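Local atomic coordinates of ATP-citrate lyase beta-subunit (Chlorobium limicola, PDB entry 6HXJ), a protein that probably takes part, as one subunit of a larger enzyme, in the ATP- and coenzyme A-dependent cleavage of citrate to oxaloacetate and acetyl-CoA. Residues Ile189-Ile194 against Ala202-Val207; Gln364-Ile369 against Ile379-Arg384. One frame throughout, in Å; residues are numbered along the deposited sequence.

Interaction 1. Residues Ile189-Ile194 against Ala202-Val207; sequences INPLVI and AALDAV
The pyrrolidine ring of Pro-191 has Leu-204 over one face, with the carboxylate of Asp-205 near its plane at the CD corner. Leu-204 is displaced towards the CD-CG side of that face, its CB being 3.8 Å from Pro-191 CD. The carboxylate meets the ring through Asp-205 OD2, which lies 3.5 Å from Pro-191 CD; its other oxygen, OD1, forms a salt bridge with Lys-50. A cis peptide bond precedes the proline, at the corner where the chain turns at Asn-190, whose ND2 is hydrogen-bonded to Gly-125 O. Beyond the ring, Val-193 meets Leu-204 with both methyls. Val-193 CG2 is 3.6 Å from Leu-204 CD1, while CG1 faces CD2, and the two side chains run at about a right angle. With Val-193 CG1 anti to its carbonyl carbon (chi1 -56°), CG2 is left to reach both Leu-204 and the methyl of Ala-202. The strands 184-195 and 200-210 form a beta hairpin within the antiparallel sheet of the ATP-grasp region. Val-193 and Ala-202 are a hydrogen-bonded pair, with Val-193 N 2.8 Å from Ala-202 O and the reverse bond also made. Leu-192 and Ala-203 form the neighbouring non-hydrogen-bonded pair. The strand is interrupted at Leu-204, whose psi of -53° is not that of an extended chain, yet its N still donates to Pro-191 O at 2.9 Å. At the corner itself, Asn-190 N donates to Asp-205 O over a longer 3.3 Å. On the sheet face carrying Leu-192, Ala-203 and Ala-206, Ile-189 sets its CG2 methyl 3.7 Å from Ala-203 CB, and Phe-13 of helix 6-15 packs on Ile-189 and Ala-206.

Interaction 2. Residues Gln364-Ile369 against Ile379-Arg384; sequences QGLAAI and IHVYDR
Helix 364-369 runs nearly antiparallel to strand 379-382, at 161° between their directions and 9.1 Å between their axes, with Leu-366 and Val-381 the nearest pair of CA atoms. No hydrogen bond crosses this gap; it is filled by branched aliphatic side chains. Ile-369 and Ile-379 meet at about a right angle, the terminal methyl of Ile-379, CD1, standing 3.5 Å from Ile-369 CG1. Ile-379 holds its CG1 anti to the backbone N (chi1 -173°) and stays extended beyond it, which carries that methyl up to the helix. The other branch of Ile-369 serves Val-381: CG2 sits about equally far from both valine methyls, 4.0 Å from Val-381 CG1. Thus one isoleucine spans two strand residues whose side chains both point at the helix, whereas His-380 between them turns to the other side of the sheet, where its ring stacks with Trp-354. This is the helix-to-strand half of a beta-alpha-beta unit in which strand 352-356 leads into helix 362-371 and strand 378-382 then lies parallel beside the first. Val-355 touches Ile-379 and Val-381 from that neighbouring strand, and Phe-332 and Ile-336 of helix 328-344 pack on Ile-369. Were Ile-369 cut back to an alanine, Ile-379 CD1 and the methyls of Val-381 would probably lose their main apolar partner on the helix, opening a gap in this layer. One helical turn earlier, the backbone of Leu-366 also takes part, its O lying 3.8 Å from Val-381 CG2. The side chain of Leu-366 reaches the end of the strand, its CD2 3.8 Å from Tyr-382 O, and just beyond it meets Asp-383 CB at 4.1 Å, where loop begins.

In the fold
Interactions 1 and 2 lie on opposite sides of the chain's centre, with their own centres 57 Å apart and their nearest atoms about 43 Å apart, so neither touches the other. They follow in series along the chain and belong to different parts of it: 189-194 with 202-207 to the ATP-grasp domain, 364-369 with 379-384 to the citrate-binding region. The contacts differ in kind: interaction 1 combines backbone hydrogen bonds with apolar packing, whereas no hydrogen bond crosses interaction 2. A bound citrate anion is about 11 Å from the side chain of Leu-366, so Leu-366 does not touch the ligand.

Interaction 1. Residues Ile189-Ile194 against Ala202-Val207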
loop_
_atom_site.group_PDB
_atom_site.type_symbol
_atom_site.label_atom_id
_atom_site.label_comp_id
_atom_site.label_asym_id
_atom_site.label_seq_id
_atom_site.Cartn_x
_atom_site.Cartn_y
_atom_site.Cartn_z
ATOM N N ILE A 189 -17.319 -23.095 69.033
ATOM C CA ILE A 189 -18.452 -24.002 69.191
ATOM C C ILE A 189 -18.751 -24.178 70.688
ATOM O O ILE A 189 -17.942 -24.739 71.430
ATOM C CB ILE A 189 -18.235 -25.357 68.466
ATOM C CG1 ILE A 189 -17.982 -25.164 66.949
ATOM C CG2 ILE A 189 -19.424 -26.296 68.735
ATOM C CD1 ILE A 189 -17.478 -26.376 66.216
ATOM N N ASN A 190 -19.882 -23.644 71.127
ATOM C CA ASN A 190 -20.291 -23.725 72.513
ATOM C C ASN A 190 -21.795 -23.659 72.551
ATOM O O ASN A 190 -22.359 -22.588 72.329
ATOM C CB ASN A 190 -19.661 -22.621 73.384
ATOM C CG ASN A 190 -19.872 -22.834 74.861
ATOM O OD1 ASN A 190 -19.595 -23.912 75.418
ATOM N ND2 ASN A 190 -20.358 -21.800 75.528
ATOM N N PRO A 191 -22.462 -24.810 72.753
ATOM C CA PRO A 191 -21.870 -26.117 73.048
ATOM C C PRO A 191 -21.708 -27.080 71.889
ATOM O O PRO A 191 -22.431 -27.023 70.888
ATOM C CB PRO A 191 -22.849 -26.696 74.074
ATOM C CG PRO A 191 -24.201 -26.136 73.673
ATOM C CD PRO A 191 -23.933 -24.857 72.872
ATOM N N LEU A 192 -20.748 -27.983 72.066
ATOM C CA LEU A 192 -20.530 -29.147 71.225
ATOM C C LEU A 192 -21.195 -30.236 72.101
ATOM O O LEU A 192 -20.672 -30.624 73.158
ATOM C CB LEU A 192 -19.027 -29.434 70.959
ATOM C CG LEU A 192 -18.731 -30.797 70.278
ATOM C CD1 LEU A 192 -19.113 -30.791 68.806
ATOM C CD2 LEU A 192 -17.305 -31.258 70.510
ATOM N N VAL A 193 -22.407 -30.619 71.722
ATOM C CA VAL A 193 -23.178 -31.559 72.517
ATOM C C VAL A 193 -22.966 -33.007 72.086
ATOM O O VAL A 193 -22.631 -33.280 70.931
ATOM C CB VAL A 193 -24.684 -31.182 72.589
ATOM C CG1 VAL A 193 -24.871 -29.769 73.130
ATOM C CG2 VAL A 193 -25.379 -31.356 71.242
ATOM N N ILE A 194 -23.160 -33.924 73.047
ATOM C CA ILE A 194 -23.085 -35.373 72.867
ATOM C C ILE A 194 -24.396 -36.022 73.314
ATOM O O ILE A 194 -24.928 -35.696 74.383
ATOM C CB ILE A 194 -21.834 -36.017 73.563
ATOM C CG1 ILE A 194 -21.766 -37.561 73.410
ATOM C CG2 ILE A 194 -21.779 -35.677 75.047
ATOM C CD1 ILE A 194 -21.557 -38.106 72.089
ATOM N N ALA A 202 -23.076 -33.002 68.001
ATOM C CA ALA A 202 -23.646 -31.865 67.273
ATOM C C ALA A 202 -23.075 -30.552 67.781
ATOM O O ALA A 202 -23.006 -30.316 68.987
ATOM C CB ALA A 202 -25.166 -31.839 67.385
ATOM N N ALA A 203 -22.685 -29.685 66.843
ATOM C CA ALA A 203 -22.187 -28.338 67.109
ATOM C C ALA A 203 -23.424 -27.467 67.172
ATOM O O ALA A 203 -24.038 -27.207 66.133
ATOM C CB ALA A 203 -21.285 -27.883 65.978
ATOM N N LEU A 204 -23.854 -27.103 68.385
ATOM C CA LEU A 204 -25.085 -26.337 68.547
ATOM C C LEU A 204 -24.944 -24.849 68.186
ATOM O O LEU A 204 -25.739 -24.378 67.365
ATOM C CB LEU A 204 -25.683 -26.543 69.941
ATOM C CG LEU A 204 -26.949 -27.394 70.026
ATOM C CD1 LEU A 204 -26.818 -28.722 69.279
ATOM C CD2 LEU A 204 -27.341 -27.614 71.458
ATOM N N ASP A 205 -23.951 -24.113 68.769
ATOM C CA ASP A 205 -23.734 -22.681 68.477
ATOM C C ASP A 205 -22.422 -22.492 67.766
ATOM O O ASP A 205 -21.359 -22.655 68.366
ATOM C CB ASP A 205 -23.789 -21.795 69.740
ATOM C CG ASP A 205 -25.141 -21.712 70.437
ATOM O OD1 ASP A 205 -26.155 -21.418 69.749
ATOM O OD2 ASP A 205 -25.180 -21.863 71.683
ATOM N N ALA A 206 -22.493 -22.117 66.486
ATOM C CA ALA A 206 -21.323 -21.940 65.634
ATOM C C ALA A 206 -20.995 -20.476 65.354
ATOM O O ALA A 206 -21.698 -19.816 64.571
ATOM C CB ALA A 206 -21.528 -22.688 64.325
ATOM N N VAL A 207 -19.901 -19.983 65.980
ATOM C CA VAL A 207 -19.389 -18.612 65.803
ATOM C C VAL A 207 -18.129 -18.659 64.905
ATOM O O VAL A 207 -17.050 -18.977 65.386
ATOM C CB VAL A 207 -19.115 -17.894 67.156
ATOM C CG1 VAL A 207 -18.795 -16.422 66.937
ATOM C CG2 VAL A 207 -20.291 -18.034 68.118
#

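Interaction 2. Residues Gln364-Ile369 against Ile379-Arg384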
loop_
_atom_site.group_PDB
_atom_site.type_symbol
_atom_site.label_atom_id
_atom_site.label_comp_id
_atom_site.label_asym_id
_atom_site.label_seq_id
_atom_site.Cartn_x
_atom_site.Cartn_y
_atom_site.Cartn_z
ATOM N N GLN A 364 -2.183 23.520 43.891
ATOM C CA GLN A 364 -3.313 23.612 42.962
ATOM C C GLN A 364 -4.661 23.263 43.606
ATOM O O GLN A 364 -5.608 24.012 43.414
ATOM C CB GLN A 364 -3.091 22.767 41.703
ATOM C CG GLN A 364 -1.901 23.185 40.851
ATOM C CD GLN A 364 -0.761 22.211 40.971
ATOM O OE1 GLN A 364 -0.201 21.982 42.059
ATOM N NE2 GLN A 364 -0.384 21.628 39.838
ATOM N N GLY A 365 -4.756 22.145 44.335
ATOM C CA GLY A 365 -5.991 21.735 45.000
ATOM C C GLY A 365 -6.404 22.683 46.111
ATOM O O GLY A 365 -7.595 23.005 46.233
ATOM N N LEU A 366 -5.410 23.149 46.938
ATOM C CA LEU A 366 -5.665 24.086 48.042
ATOM C C LEU A 366 -6.101 25.447 47.524
ATOM O O LEU A 366 -6.965 26.065 48.134
ATOM C CB LEU A 366 -4.486 24.212 49.029
ATOM C CG LEU A 366 -4.367 23.241 50.250
ATOM C CD1 LEU A 366 -4.415 21.764 49.886
ATOM C CD2 LEU A 366 -3.139 23.546 51.041
ATOM N N ALA A 367 -5.530 25.900 46.389
ATOM C CA ALA A 367 -5.892 27.163 45.725
ATOM C C ALA A 367 -7.313 27.074 45.164
ATOM O O ALA A 367 -8.084 28.024 45.290
ATOM C CB ALA A 367 -4.900 27.477 44.617
ATOM N N ALA A 368 -7.675 25.915 44.588
ATOM C CA ALA A 368 -9.003 25.636 44.044
ATOM C C ALA A 368 -10.071 25.646 45.153
ATOM O O ALA A 368 -11.148 26.206 44.963
ATOM C CB ALA A 368 -8.995 24.308 43.323
ATOM N N ILE A 369 -9.752 25.090 46.320
ATOM C CA ILE A 369 -10.661 25.039 47.460
ATOM C C ILE A 369 -10.839 26.438 48.152
ATOM O O ILE A 369 -11.939 26.747 48.598
ATOM C CB ILE A 369 -10.220 23.882 48.423
ATOM C CG1 ILE A 369 -11.365 23.425 49.375
ATOM C CG2 ILE A 369 -8.948 24.135 49.205
ATOM C CD1 ILE A 369 -12.235 22.258 48.935
ATOM N N ILE A 379 -15.456 28.926 54.247
ATOM C CA ILE A 379 -14.368 27.959 54.165
ATOM C C ILE A 379 -13.013 28.543 54.627
ATOM O O ILE A 379 -12.567 29.581 54.124
ATOM C CB ILE A 379 -14.319 27.321 52.727
ATOM C CG1 ILE A 379 -13.294 26.169 52.630
ATOM C CG2 ILE A 379 -14.118 28.349 51.601
ATOM C CD1 ILE A 379 -13.558 25.200 51.500
ATOM N N HIS A 380 -12.369 27.844 55.597
ATOM C CA HIS A 380 -11.026 28.149 56.124
ATOM C C HIS A 380 -10.104 27.033 55.634
ATOM O O HIS A 380 -10.361 25.855 55.903
ATOM C CB HIS A 380 -11.019 28.267 57.669
ATOM C CG HIS A 380 -11.998 29.278 58.198
ATOM N ND1 HIS A 380 -13.335 28.952 58.417
ATOM C CD2 HIS A 380 -11.820 30.588 58.486
ATOM C CE1 HIS A 380 -13.913 30.065 58.836
ATOM N NE2 HIS A 380 -13.043 31.075 58.903
ATOM N N VAL A 381 -9.096 27.399 54.826
ATOM C CA VAL A 381 -8.173 26.414 54.268
ATOM C C VAL A 381 -6.746 26.721 54.757
ATOM O O VAL A 381 -6.243 27.851 54.663
ATOM C CB VAL A 381 -8.290 26.125 52.720
ATOM C CG1 VAL A 381 -9.437 26.872 52.049
ATOM C CG2 VAL A 381 -6.972 26.275 51.952
ATOM N N TYR A 382 -6.133 25.675 55.330
ATOM C CA TYR A 382 -4.800 25.675 55.907
ATOM C C TYR A 382 -3.909 24.650 55.205
ATOM O O TYR A 382 -4.387 23.667 54.611
ATOM C CB TYR A 382 -4.858 25.393 57.426
ATOM C CG TYR A 382 -5.801 26.300 58.184
ATOM C CD1 TYR A 382 -5.374 27.527 58.679
ATOM C CD2 TYR A 382 -7.125 25.932 58.403
ATOM C CE1 TYR A 382 -6.242 28.364 59.379
ATOM C CE2 TYR A 382 -8.004 26.764 59.088
ATOM C CZ TYR A 382 -7.562 27.984 59.567
ATOM O OH TYR A 382 -8.439 28.814 60.230
ATOM N N ASP A 383 -2.602 24.892 55.280
ATOM C CA ASP A 383 -1.598 24.022 54.718
ATOM C C ASP A 383 -0.961 23.210 55.862
ATOM O O ASP A 383 -1.378 23.330 57.017
ATOM C CB ASP A 383 -0.555 24.873 53.976
ATOM C CG ASP A 383 0.226 25.840 54.859
ATOM O OD1 ASP A 383 -0.420 26.646 55.580
ATOM O OD2 ASP A 383 1.484 25.789 54.834
ATOM N N ARG A 384 0.067 22.404 55.532
ATOM C CA ARG A 384 0.854 21.555 56.437
ATOM C C ARG A 384 1.375 22.244 57.709
ATOM O O ARG A 384 1.535 21.563 58.728
ATOM C CB ARG A 384 2.019 20.945 55.670
ATOM C CG ARG A 384 2.867 21.972 54.936
ATOM C CD ARG A 384 3.436 21.378 53.693
ATOM N NE ARG A 384 4.437 20.402 54.067
ATOM C CZ ARG A 384 4.665 19.282 53.416
ATOM N NH1 ARG A 384 3.975 18.995 52.318
ATOM N NH2 ARG A 384 5.592 18.444 53.845
#